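Local coordinates for type IV pilus assembly protein PilF (Thermus thermophilus HB8, PDB 5OIU) that binds ATP as a hexameric AAA+ motor and probably couples its hydrolysis to the assembly of type IV pili, at residues G81-R86 against V92-S97; D178-E183 against I187-V192; N264-L269 against E340-I345. All blocks are in the same frame, centred on the assembly; numbering follows the deposited sequence.

Interaction 1. Residues G81-R86 against V92-S97. With ATP (adenosine-5'-triphosphate), chain Q.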
loop_
_atom_site.group_PDB
_atom_site.type_symbol
_atom_site.label_atom_id
_atom_site.label_comp_id
_atom_site.label_asym_id
_atom_site.label_seq_id
_atom_site.Cartn_x
_atom_site.Cartn_y
_atom_site.Cartn_z
ATOM N N GLY C 81 11.910 13.674 -28.429
ATOM C CA GLY C 81 10.733 13.839 -29.245
ATOM C C GLY C 81 11.055 13.451 -30.667
ATOM O O GLY C 81 12.216 13.464 -31.096
ATOM N N ARG C 82 10.008 13.094 -31.387
ATOM C CA ARG C 82 10.141 12.808 -32.800
ATOM C C ARG C 82 9.803 14.059 -33.591
ATOM O O ARG C 82 8.917 14.828 -33.209
ATOM C CB ARG C 82 9.246 11.655 -33.227
ATOM C CG ARG C 82 9.827 10.891 -34.365
ATOM C CD ARG C 82 8.832 9.947 -34.932
ATOM N NE ARG C 82 8.859 8.668 -34.249
ATOM C CZ ARG C 82 8.699 7.505 -34.875
ATOM N NH1 ARG C 82 8.536 7.483 -36.192
ATOM N NH2 ARG C 82 8.722 6.367 -34.190
ATOM N N VAL C 83 10.537 14.265 -34.678
ATOM C CA VAL C 83 10.356 15.396 -35.576
ATOM C C VAL C 83 9.937 14.837 -36.924
ATOM O O VAL C 83 10.713 14.121 -37.570
ATOM C CB VAL C 83 11.644 16.225 -35.716
ATOM C CG1 VAL C 83 11.445 17.323 -36.727
ATOM C CG2 VAL C 83 12.090 16.801 -34.365
ATOM N N ARG C 84 8.726 15.158 -37.357
ATOM C CA ARG C 84 8.261 14.709 -38.670
ATOM C C ARG C 84 8.476 15.850 -39.658
ATOM O O ARG C 84 7.613 16.707 -39.855
ATOM C CB ARG C 84 6.820 14.248 -38.591
ATOM C CG ARG C 84 6.614 13.431 -37.350
ATOM C CD ARG C 84 5.237 12.837 -37.247
ATOM N NE ARG C 84 5.268 11.569 -36.513
ATOM C CZ ARG C 84 5.370 11.482 -35.190
ATOM N NH1 ARG C 84 5.467 12.591 -34.467
ATOM N NH2 ARG C 84 5.378 10.292 -34.595
ATOM N N TYR C 85 9.656 15.843 -40.279
ATOM C CA TYR C 85 10.116 16.901 -41.173
ATOM C C TYR C 85 9.561 16.700 -42.581
ATOM O O TYR C 85 9.858 15.697 -43.244
ATOM C CB TYR C 85 11.641 16.908 -41.192
ATOM C CG TYR C 85 12.266 18.110 -41.838
ATOM C CD1 TYR C 85 12.441 19.281 -41.128
ATOM C CD2 TYR C 85 12.693 18.067 -43.154
ATOM C CE1 TYR C 85 13.021 20.375 -41.708
ATOM C CE2 TYR C 85 13.268 19.152 -43.740
ATOM C CZ TYR C 85 13.429 20.309 -43.012
ATOM O OH TYR C 85 14.014 21.407 -43.598
ATOM N N ARG C 86 8.771 17.662 -43.042
ATOM C CA ARG C 86 8.155 17.615 -44.364
ATOM C C ARG C 86 8.356 18.984 -45.009
ATOM O O ARG C 86 7.661 19.944 -44.654
ATOM C CB ARG C 86 6.678 17.238 -44.256
ATOM C CG ARG C 86 6.421 15.727 -44.105
ATOM C CD ARG C 86 6.165 15.328 -42.663
ATOM N NE ARG C 86 6.263 13.884 -42.417
ATOM C CZ ARG C 86 7.383 13.248 -42.071
ATOM N NH1 ARG C 86 8.519 13.911 -41.950
ATOM N NH2 ARG C 86 7.377 11.943 -41.851
ATOM N N VAL C 92 11.476 13.223 -43.933
ATOM C CA VAL C 92 12.225 12.353 -43.036
ATOM C C VAL C 92 11.733 12.550 -41.611
ATOM O O VAL C 92 11.413 13.667 -41.200
ATOM C CB VAL C 92 13.743 12.617 -43.161
ATOM C CG1 VAL C 92 14.033 14.122 -43.110
ATOM C CG2 VAL C 92 14.513 11.879 -42.087
ATOM N N ASP C 93 11.679 11.446 -40.864
ATOM C CA ASP C 93 11.411 11.449 -39.430
ATOM C C ASP C 93 12.718 11.435 -38.650
ATOM O O ASP C 93 13.572 10.564 -38.865
ATOM C CB ASP C 93 10.585 10.234 -39.026
ATOM C CG ASP C 93 9.116 10.546 -38.912
ATOM O OD1 ASP C 93 8.692 11.647 -39.371
ATOM O OD2 ASP C 93 8.393 9.677 -38.363
ATOM N N LEU C 94 12.852 12.371 -37.725
ATOM C CA LEU C 94 14.053 12.524 -36.920
ATOM C C LEU C 94 13.757 12.204 -35.464
ATOM O O LEU C 94 12.811 12.743 -34.886
ATOM C CB LEU C 94 14.594 13.949 -37.044
ATOM C CG LEU C 94 14.849 14.398 -38.477
ATOM C CD1 LEU C 94 14.046 15.630 -38.829
ATOM C CD2 LEU C 94 16.329 14.660 -38.625
ATOM N N ARG C 95 14.558 11.314 -34.885
ATOM C CA ARG C 95 14.635 11.140 -33.433
ATOM C C ARG C 95 15.433 12.307 -32.854
ATOM O O ARG C 95 16.626 12.446 -33.130
ATOM C CB ARG C 95 15.296 9.798 -33.118
ATOM C CG ARG C 95 15.083 9.237 -31.715
ATOM C CD ARG C 95 16.172 9.678 -30.723
ATOM N NE ARG C 95 17.558 9.474 -31.183
ATOM C CZ ARG C 95 18.158 8.287 -31.286
ATOM N NH1 ARG C 95 17.492 7.185 -30.980
ATOM N NH2 ARG C 95 19.419 8.205 -31.709
ATOM N N LEU C 96 14.791 13.161 -32.071
ATOM C CA LEU C 96 15.465 14.313 -31.493
ATOM C C LEU C 96 15.800 14.061 -30.024
ATOM O O LEU C 96 15.006 13.467 -29.288
ATOM C CB LEU C 96 14.599 15.566 -31.630
ATOM C CG LEU C 96 15.103 16.777 -30.829
ATOM C CD1 LEU C 96 16.511 17.169 -31.225
ATOM C CD2 LEU C 96 14.173 17.956 -30.969
ATOM N N SER C 97 16.987 14.505 -29.602
ATOM C CA SER C 97 17.430 14.369 -28.221
ATOM C C SER C 97 18.213 15.606 -27.826
ATOM O O SER C 97 19.147 15.987 -28.534
ATOM C CB SER C 97 18.295 13.121 -28.044
ATOM O OG SER C 97 19.236 13.288 -27.000
HETATM P PG ATP Q . 6.824 6.036 -30.777
HETATM O O1G ATP Q . 7.415 5.688 -29.414
HETATM O O2G ATP Q . 5.311 6.070 -30.801
HETATM O O3G ATP Q . 7.429 7.249 -31.437
HETATM P PB ATP Q . 6.680 3.420 -31.962
HETATM O O1B ATP Q . 6.963 2.638 -30.706
HETATM O O2B ATP Q . 5.272 3.566 -32.490
HETATM O O3B ATP Q . 7.310 4.893 -31.817
HETATM P PA ATP Q . 7.173 3.033 -34.707
HETATM O O1A ATP Q . 6.128 2.142 -35.322
HETATM O O2A ATP Q . 7.024 4.528 -34.855
HETATM O O3A ATP Q . 7.503 2.737 -33.159
HETATM O "O5'" ATP Q . 8.527 2.555 -35.421
HETATM C "C5'" ATP Q . 9.784 3.177 -35.163
HETATM C "C4'" ATP Q . 10.696 2.812 -36.328
HETATM O "O4'" ATP Q . 10.955 1.404 -36.352
HETATM C "C3'" ATP Q . 10.025 3.173 -37.638
HETATM O "O3'" ATP Q . 11.073 3.759 -38.434
HETATM C "C2'" ATP Q . 9.506 1.833 -38.152
HETATM O "O2'" ATP Q . 9.346 1.762 -39.582
HETATM C "C1'" ATP Q . 10.514 0.833 -37.580
HETATM N N9 ATP Q . 9.923 -0.487 -37.281
HETATM C C8 ATP Q . 8.805 -0.681 -36.547
HETATM N N7 ATP Q . 8.521 -2.005 -36.438
HETATM C C5 ATP Q . 9.461 -2.685 -37.115
HETATM C C6 ATP Q . 9.739 -4.112 -37.394
HETATM N N6 ATP Q . 8.929 -5.095 -36.924
HETATM N N1 ATP Q . 10.829 -4.403 -38.134
HETATM C C2 ATP Q . 11.636 -3.429 -38.600
HETATM N N3 ATP Q . 11.446 -2.111 -38.385
HETATM C C4 ATP Q . 10.391 -1.679 -37.662
HETATM O O HOH W 1 5.790 10.192 -38.667
#
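Gly81-Arg86 and Val92-Ser97 run antiparallel, their axes 4.6 Å apart at closest, with Gly81-Leu96, Val83-Leu94 and Tyr85-Val92 as hydrogen-bonded pairs and Arg82-Arg95 and Arg84-Asp93 as non-hydrogen-bonded pairs. Asp93 is the hub of the charged face. Asp93 OD2 takes a hydrogen-bonded salt bridge from Arg82 NH1 (3.1 Å, 160° at the hydrogen), which meets it on the anti side with the two planes almost perpendicular. Asp93 OD1 forms a salt bridge with Arg86 NH2 at 2.8 Å, here with planes only 26° apart. A water at 2.7 Å from OD2 of Asp93 links it to Arg84 NE. The two strands form a beta hairpin at the border of the antiparallel sheet in the N-terminal part of the deposited chain, and the hairpin face that carries Arg82 turns to the nucleotide: Arg82, bent at chi3 (-88°), brings NH2 to 2.6 Å from ATP O2A in a weak bond, and a second weak one goes to O3G. Asp93 thus holds one side of the arginine that reaches the phosphates. On the other face, CG1 of Val83 touches Leu94 CD1 at 3.7 Å, while Tyr85 CB lies against the same methyl and helices 6-22 and 57-67 cover these side chains.

Interaction 2. Residues D178-E183 against I187-V192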
loop_
_atom_site.group_PDB
_atom_site.type_symbol
_atom_site.label_atom_id
_atom_site.label_comp_id
_atom_site.label_asym_id
_atom_site.label_seq_id
_atom_site.Cartn_x
_atom_site.Cartn_y
_atom_site.Cartn_z
ATOM N N ASP C 178 -1.848 10.870 -31.949
ATOM C CA ASP C 178 -1.036 12.068 -31.742
ATOM C C ASP C 178 0.385 11.807 -32.200
ATOM O O ASP C 178 1.235 11.375 -31.413
ATOM C CB ASP C 178 -1.031 12.507 -30.281
ATOM C CG ASP C 178 -0.171 13.737 -30.053
ATOM O OD1 ASP C 178 0.123 14.453 -31.035
ATOM O OD2 ASP C 178 0.215 13.989 -28.894
ATOM N N PRO C 179 0.692 12.086 -33.472
ATOM C CA PRO C 179 -0.274 12.566 -34.457
ATOM C C PRO C 179 -0.820 11.391 -35.266
ATOM O O PRO C 179 -0.486 10.252 -34.964
ATOM C CB PRO C 179 0.576 13.493 -35.325
ATOM C CG PRO C 179 1.935 12.786 -35.359
ATOM C CD PRO C 179 2.045 11.980 -34.056
ATOM N N VAL C 180 -1.642 11.650 -36.277
ATOM C CA VAL C 180 -1.926 10.613 -37.264
ATOM C C VAL C 180 -0.705 10.465 -38.166
ATOM O O VAL C 180 -0.276 11.432 -38.809
ATOM C CB VAL C 180 -3.177 10.957 -38.081
ATOM C CG1 VAL C 180 -3.255 10.081 -39.307
ATOM C CG2 VAL C 180 -4.420 10.770 -37.244
ATOM N N GLU C 181 -0.197 9.252 -38.275
ATOM C CA GLU C 181 1.007 8.967 -39.086
ATOM C C GLU C 181 0.605 8.330 -40.414
ATOM O O GLU C 181 0.581 8.999 -41.417
ATOM C CB GLU C 181 1.876 7.947 -38.360
ATOM C CG GLU C 181 2.641 8.486 -37.177
ATOM C CD GLU C 181 3.250 7.403 -36.307
ATOM O OE1 GLU C 181 4.261 6.855 -36.694
ATOM O OE2 GLU C 181 2.706 7.117 -35.258
ATOM N N TYR C 182 0.346 7.060 -40.412
ATOM C CA TYR C 182 -0.035 6.370 -41.622
ATOM C C TYR C 182 -1.498 6.639 -41.958
ATOM O O TYR C 182 -2.302 7.017 -41.101
ATOM C CB TYR C 182 0.202 4.866 -41.465
ATOM C CG TYR C 182 1.575 4.500 -40.920
ATOM C CD1 TYR C 182 1.843 4.544 -39.551
ATOM C CD2 TYR C 182 2.600 4.088 -41.775
ATOM C CE1 TYR C 182 3.105 4.203 -39.049
ATOM C CE2 TYR C 182 3.868 3.742 -41.284
ATOM C CZ TYR C 182 4.117 3.803 -39.925
ATOM O OH TYR C 182 5.375 3.460 -39.442
ATOM N N GLU C 183 -1.827 6.449 -43.242
ATOM C CA GLU C 183 -3.195 6.448 -43.762
ATOM C C GLU C 183 -3.520 5.034 -44.223
ATOM O O GLU C 183 -2.897 4.529 -45.163
ATOM C CB GLU C 183 -3.345 7.421 -44.926
ATOM C CG GLU C 183 -2.741 8.776 -44.681
ATOM C CD GLU C 183 -3.770 9.768 -44.182
ATOM O OE1 GLU C 183 -3.982 10.796 -44.873
ATOM O OE2 GLU C 183 -4.376 9.506 -43.115
ATOM N N ILE C 187 -10.344 3.117 -42.673
ATOM C CA ILE C 187 -10.520 3.377 -41.250
ATOM C C ILE C 187 -10.694 4.887 -41.099
ATOM O O ILE C 187 -10.237 5.667 -41.940
ATOM C CB ILE C 187 -9.353 2.864 -40.367
ATOM C CG1 ILE C 187 -8.085 3.671 -40.634
ATOM C CG2 ILE C 187 -9.100 1.389 -40.577
ATOM C CD1 ILE C 187 -6.961 3.331 -39.701
ATOM N N ASN C 188 -11.382 5.296 -40.037
ATOM C CA ASN C 188 -11.598 6.705 -39.742
ATOM C C ASN C 188 -10.563 7.161 -38.729
ATOM O O ASN C 188 -10.433 6.564 -37.654
ATOM C CB ASN C 188 -13.007 6.951 -39.197
ATOM C CG ASN C 188 -14.076 6.326 -40.049
ATOM O OD1 ASN C 188 -14.763 5.382 -39.629
ATOM N ND2 ASN C 188 -14.223 6.835 -41.259
ATOM N N GLN C 189 -9.839 8.219 -39.053
ATOM C CA GLN C 189 -8.767 8.663 -38.183
ATOM C C GLN C 189 -8.987 10.100 -37.743
ATOM O O GLN C 189 -9.428 10.952 -38.527
ATOM C CB GLN C 189 -7.416 8.504 -38.869
ATOM C CG GLN C 189 -7.117 7.071 -39.258
ATOM C CD GLN C 189 -5.795 6.936 -39.996
ATOM O OE1 GLN C 189 -5.757 6.986 -41.223
ATOM N NE2 GLN C 189 -4.709 6.751 -39.249
ATOM N N THR C 190 -8.668 10.347 -36.477
ATOM C CA THR C 190 -8.881 11.617 -35.797
ATOM C C THR C 190 -7.605 11.963 -35.045
ATOM O O THR C 190 -7.060 11.117 -34.326
ATOM C CB THR C 190 -10.070 11.514 -34.831
ATOM O OG1 THR C 190 -11.274 11.348 -35.587
ATOM C CG2 THR C 190 -10.194 12.755 -33.938
ATOM N N GLN C 191 -7.118 13.188 -35.228
ATOM C CA GLN C 191 -5.867 13.636 -34.630
ATOM C C GLN C 191 -6.143 14.565 -33.461
ATOM O O GLN C 191 -7.033 15.422 -33.540
ATOM C CB GLN C 191 -5.009 14.373 -35.643
ATOM C CG GLN C 191 -3.649 14.661 -35.135
ATOM C CD GLN C 191 -2.724 15.103 -36.242
ATOM O OE1 GLN C 191 -2.143 14.277 -36.967
ATOM N NE2 GLN C 191 -2.592 16.418 -36.396
ATOM N N VAL C 192 -5.378 14.404 -32.372
ATOM C CA VAL C 192 -5.591 15.285 -31.230
ATOM C C VAL C 192 -5.179 16.695 -31.618
ATOM O O VAL C 192 -4.250 16.897 -32.409
ATOM C CB VAL C 192 -4.851 14.786 -29.974
ATOM C CG1 VAL C 192 -5.203 13.319 -29.687
ATOM C CG2 VAL C 192 -3.379 14.964 -30.123
#
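Gln189 and Gln191 reach from strand 188-191, outermost within this chain in the sheet of the nucleotide-binding RecA-like core, to the loop Asp178-Glu183, which follows the neighbouring strand 173-177 and brings Tyr182 close to the ATP. From Gln189 CB, which lies 4.1 Å from Val180 CG2, the chain runs extended through CG (chi2 177°) to CD, near Val180 CG1. At the tip Gln189 NE2 gives a hydrogen bond to Tyr182 O at 3.0 Å, the oxygen lying close to the amide plane and the N-H pointing fairly straight at it (156°). NE2 also bonds to Glu177 OE2, and this pair of acceptors fixes the turn of the amide. OE1 faces Glu183 OE2 without a bond, the two flat groups being 53° apart. An alanine in place of Gln189 is likely to leave the Tyr182 carbonyl and Glu177 OE2 without this donor and to open a gap beside Val180. Two residues on, Gln191 stretches out, and its OE1 accepts the backbone N-H of Val180. That oxygen also rests against Pro179 CB, the proline that follows a cis peptide bond. Backbone bonds from Gln189 go to a neighbouring subunit, whose Val102 packs on Val180. At the far end, Asp178, whose OD2 is paired with Arg221, lays CB and CG against a single methyl: CG2 of Val192, 3.4 Å from Asp178 CB.

Interaction 3. Residues N264-L269 against E340-I345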
loop_
_atom_site.group_PDB
_atom_site.type_symbol
_atom_site.label_atom_id
_atom_site.label_comp_id
_atom_site.label_asym_id
_atom_site.label_seq_id
_atom_site.Cartn_x
_atom_site.Cartn_y
_atom_site.Cartn_z
ATOM N N ASN C 264 -12.325 -3.727 -13.201
ATOM C CA ASN C 264 -12.501 -3.339 -14.596
ATOM C C ASN C 264 -11.301 -3.751 -15.457
ATOM O O ASN C 264 -11.479 -4.105 -16.625
ATOM C CB ASN C 264 -12.784 -1.834 -14.684
ATOM C CG ASN C 264 -14.251 -1.487 -14.331
ATOM O OD1 ASN C 264 -15.119 -2.370 -14.283
ATOM N ND2 ASN C 264 -14.525 -0.208 -14.096
ATOM N N ILE C 265 -10.084 -3.758 -14.900
ATOM C CA ILE C 265 -8.938 -4.266 -15.654
ATOM C C ILE C 265 -9.101 -5.755 -15.922
ATOM O O ILE C 265 -8.872 -6.235 -17.039
ATOM C CB ILE C 265 -7.627 -3.971 -14.900
ATOM C CG1 ILE C 265 -7.470 -2.472 -14.657
ATOM C CG2 ILE C 265 -6.439 -4.516 -15.634
ATOM C CD1 ILE C 265 -6.189 -2.088 -13.919
ATOM N N SER C 266 -9.517 -6.507 -14.905
ATOM C CA SER C 266 -9.649 -7.952 -15.056
ATOM C C SER C 266 -10.700 -8.311 -16.102
ATOM O O SER C 266 -10.524 -9.258 -16.877
ATOM C CB SER C 266 -9.994 -8.588 -13.706
ATOM O OG SER C 266 -9.893 -10.001 -13.792
ATOM N N ALA C 267 -11.789 -7.549 -16.150
ATOM C CA ALA C 267 -12.900 -7.869 -17.030
ATOM C C ALA C 267 -12.642 -7.533 -18.500
ATOM O O ALA C 267 -13.304 -8.104 -19.369
ATOM C CB ALA C 267 -14.158 -7.141 -16.545
ATOM N N ALA C 268 -11.705 -6.631 -18.803
ATOM C CA ALA C 268 -11.589 -6.026 -20.131
ATOM C C ALA C 268 -10.304 -6.380 -20.862
ATOM O O ALA C 268 -10.315 -6.523 -22.093
ATOM C CB ALA C 268 -11.688 -4.496 -20.031
ATOM N N LEU C 269 -9.198 -6.504 -20.130
ATOM C CA LEU C 269 -7.906 -6.732 -20.751
ATOM C C LEU C 269 -7.872 -8.120 -21.359
ATOM O O LEU C 269 -8.108 -9.108 -20.665
ATOM C CB LEU C 269 -6.798 -6.566 -19.723
ATOM C CG LEU C 269 -5.389 -6.740 -20.281
ATOM C CD1 LEU C 269 -5.081 -5.608 -21.199
ATOM C CD2 LEU C 269 -4.385 -6.783 -19.150
ATOM N N GLU C 340 -6.543 -17.359 -14.485
ATOM C CA GLU C 340 -5.572 -17.252 -13.403
ATOM C C GLU C 340 -5.027 -15.834 -13.303
ATOM O O GLU C 340 -4.963 -15.261 -12.205
ATOM C CB GLU C 340 -4.450 -18.259 -13.610
ATOM C CG GLU C 340 -3.929 -18.793 -12.306
ATOM C CD GLU C 340 -2.757 -19.716 -12.508
ATOM O OE1 GLU C 340 -2.645 -20.280 -13.624
ATOM O OE2 GLU C 340 -1.952 -19.863 -11.559
ATOM N N ILE C 341 -4.642 -15.248 -14.445
ATOM C CA ILE C 341 -4.173 -13.865 -14.458
ATOM C C ILE C 341 -5.278 -12.924 -13.995
ATOM O O ILE C 341 -5.055 -12.041 -13.155
ATOM C CB ILE C 341 -3.663 -13.489 -15.857
ATOM C CG1 ILE C 341 -2.351 -14.206 -16.138
ATOM C CG2 ILE C 341 -3.492 -11.991 -15.965
ATOM C CD1 ILE C 341 -2.181 -14.581 -17.589
ATOM N N ARG C 342 -6.488 -13.095 -14.545
ATOM C CA ARG C 342 -7.639 -12.321 -14.087
ATOM C C ARG C 342 -7.753 -12.404 -12.578
ATOM O O ARG C 342 -7.861 -11.385 -11.889
ATOM C CB ARG C 342 -8.925 -12.825 -14.760
ATOM C CG ARG C 342 -9.249 -12.117 -16.066
ATOM C CD ARG C 342 -10.545 -12.573 -16.677
ATOM N NE ARG C 342 -10.369 -12.960 -18.076
ATOM C CZ ARG C 342 -10.271 -14.221 -18.493
ATOM N NH1 ARG C 342 -10.342 -15.217 -17.623
ATOM N NH2 ARG C 342 -10.111 -14.492 -19.783
ATOM N N HIS C 343 -7.673 -13.626 -12.054
ATOM C CA HIS C 343 -7.677 -13.843 -10.613
ATOM C C HIS C 343 -6.523 -13.093 -9.931
ATOM O O HIS C 343 -6.704 -12.500 -8.858
ATOM C CB HIS C 343 -7.640 -15.361 -10.368
ATOM C CG HIS C 343 -7.633 -15.764 -8.928
ATOM N ND1 HIS C 343 -8.084 -14.943 -7.914
ATOM C CD2 HIS C 343 -7.229 -16.912 -8.334
ATOM C CE1 HIS C 343 -7.952 -15.567 -6.757
ATOM N NE2 HIS C 343 -7.439 -16.764 -6.985
ATOM N N ALA C 344 -5.341 -13.059 -10.560
ATOM C CA ALA C 344 -4.212 -12.376 -9.924
ATOM C C ALA C 344 -4.397 -10.863 -9.923
ATOM O O ALA C 344 -3.982 -10.190 -8.973
ATOM C CB ALA C 344 -2.898 -12.750 -10.606
ATOM N N ILE C 345 -5.007 -10.317 -10.984
ATOM C CA ILE C 345 -5.284 -8.882 -11.058
ATOM C C ILE C 345 -6.243 -8.474 -9.950
ATOM O O ILE C 345 -5.992 -7.516 -9.203
ATOM C CB ILE C 345 -5.850 -8.515 -12.446
ATOM C CG1 ILE C 345 -4.916 -9.009 -13.552
ATOM C CG2 ILE C 345 -6.095 -6.998 -12.564
ATOM C CD1 ILE C 345 -5.476 -8.944 -14.956
#
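Ser266 sits against Arg342 where the last turn of helix 262-268 passes helix 339-347, the two short helical segments running nearly antiparallel (168°) with axes 8.8 Å apart at closest. The CA atoms of Ser266 and Arg342 come within 4.9 Å of each other, an approach consistent with the small side chain of Ser266. In the segment Glu340-Ile345, Arg342 is the first residue to meet the partner helix. Its aliphatic chain lies alongside Ser266, with CB and CG next to the serine OG and Arg342 CG 3.2 Å from Ser266 O. Beyond CG the chain passes that carbonyl, Arg342 CD remaining 3.3 Å from Ser266 O, and the same oxygen lies at the edge of the guanidinium, though no hydrogen bond joins them. The backbone carbonyl oxygen, Arg342 O, takes a weak hydrogen bond from Ser266 OG (3.1 Å). This hydroxyl is anti to its own backbone N (chi1 -170°), which points it at the carbonyl of Arg342. One turn later Ile345 supplies the apolar part of the contact, Ile345 CG2 meeting CG2 of Ile265 at 4.0 Å, the two side chains crossing at about a right angle. Ile252, on helix 248-257, also packs on Ile345. The result is a close antiparallel helix-helix packing, with a small serine at the nearest approach, that joins the helix leading into strand 269-281 of the core sheet to the first helix after strand 328-336.

Interactions 1 and 2 are near neighbours, with centres about 17 Å apart, and they touch where Arg84 of the hairpin packs on Pro179 and Glu181 of the loop. Both are partly buried and border the nucleotide, but they belong to different sheets: the first joins two adjacent strands through a full backbone ladder and salt bridges, whereas the second ties a loop to the outermost strand of the core sheet within this chain, which a neighbouring subunit meets, mainly through glutamine amides. Interaction 3 lies about 38 Å from interaction 1, between centres, on the opposite side of the chain's centre. It is buried and joins two helices, relying on close packing and one weak hydrogen bond.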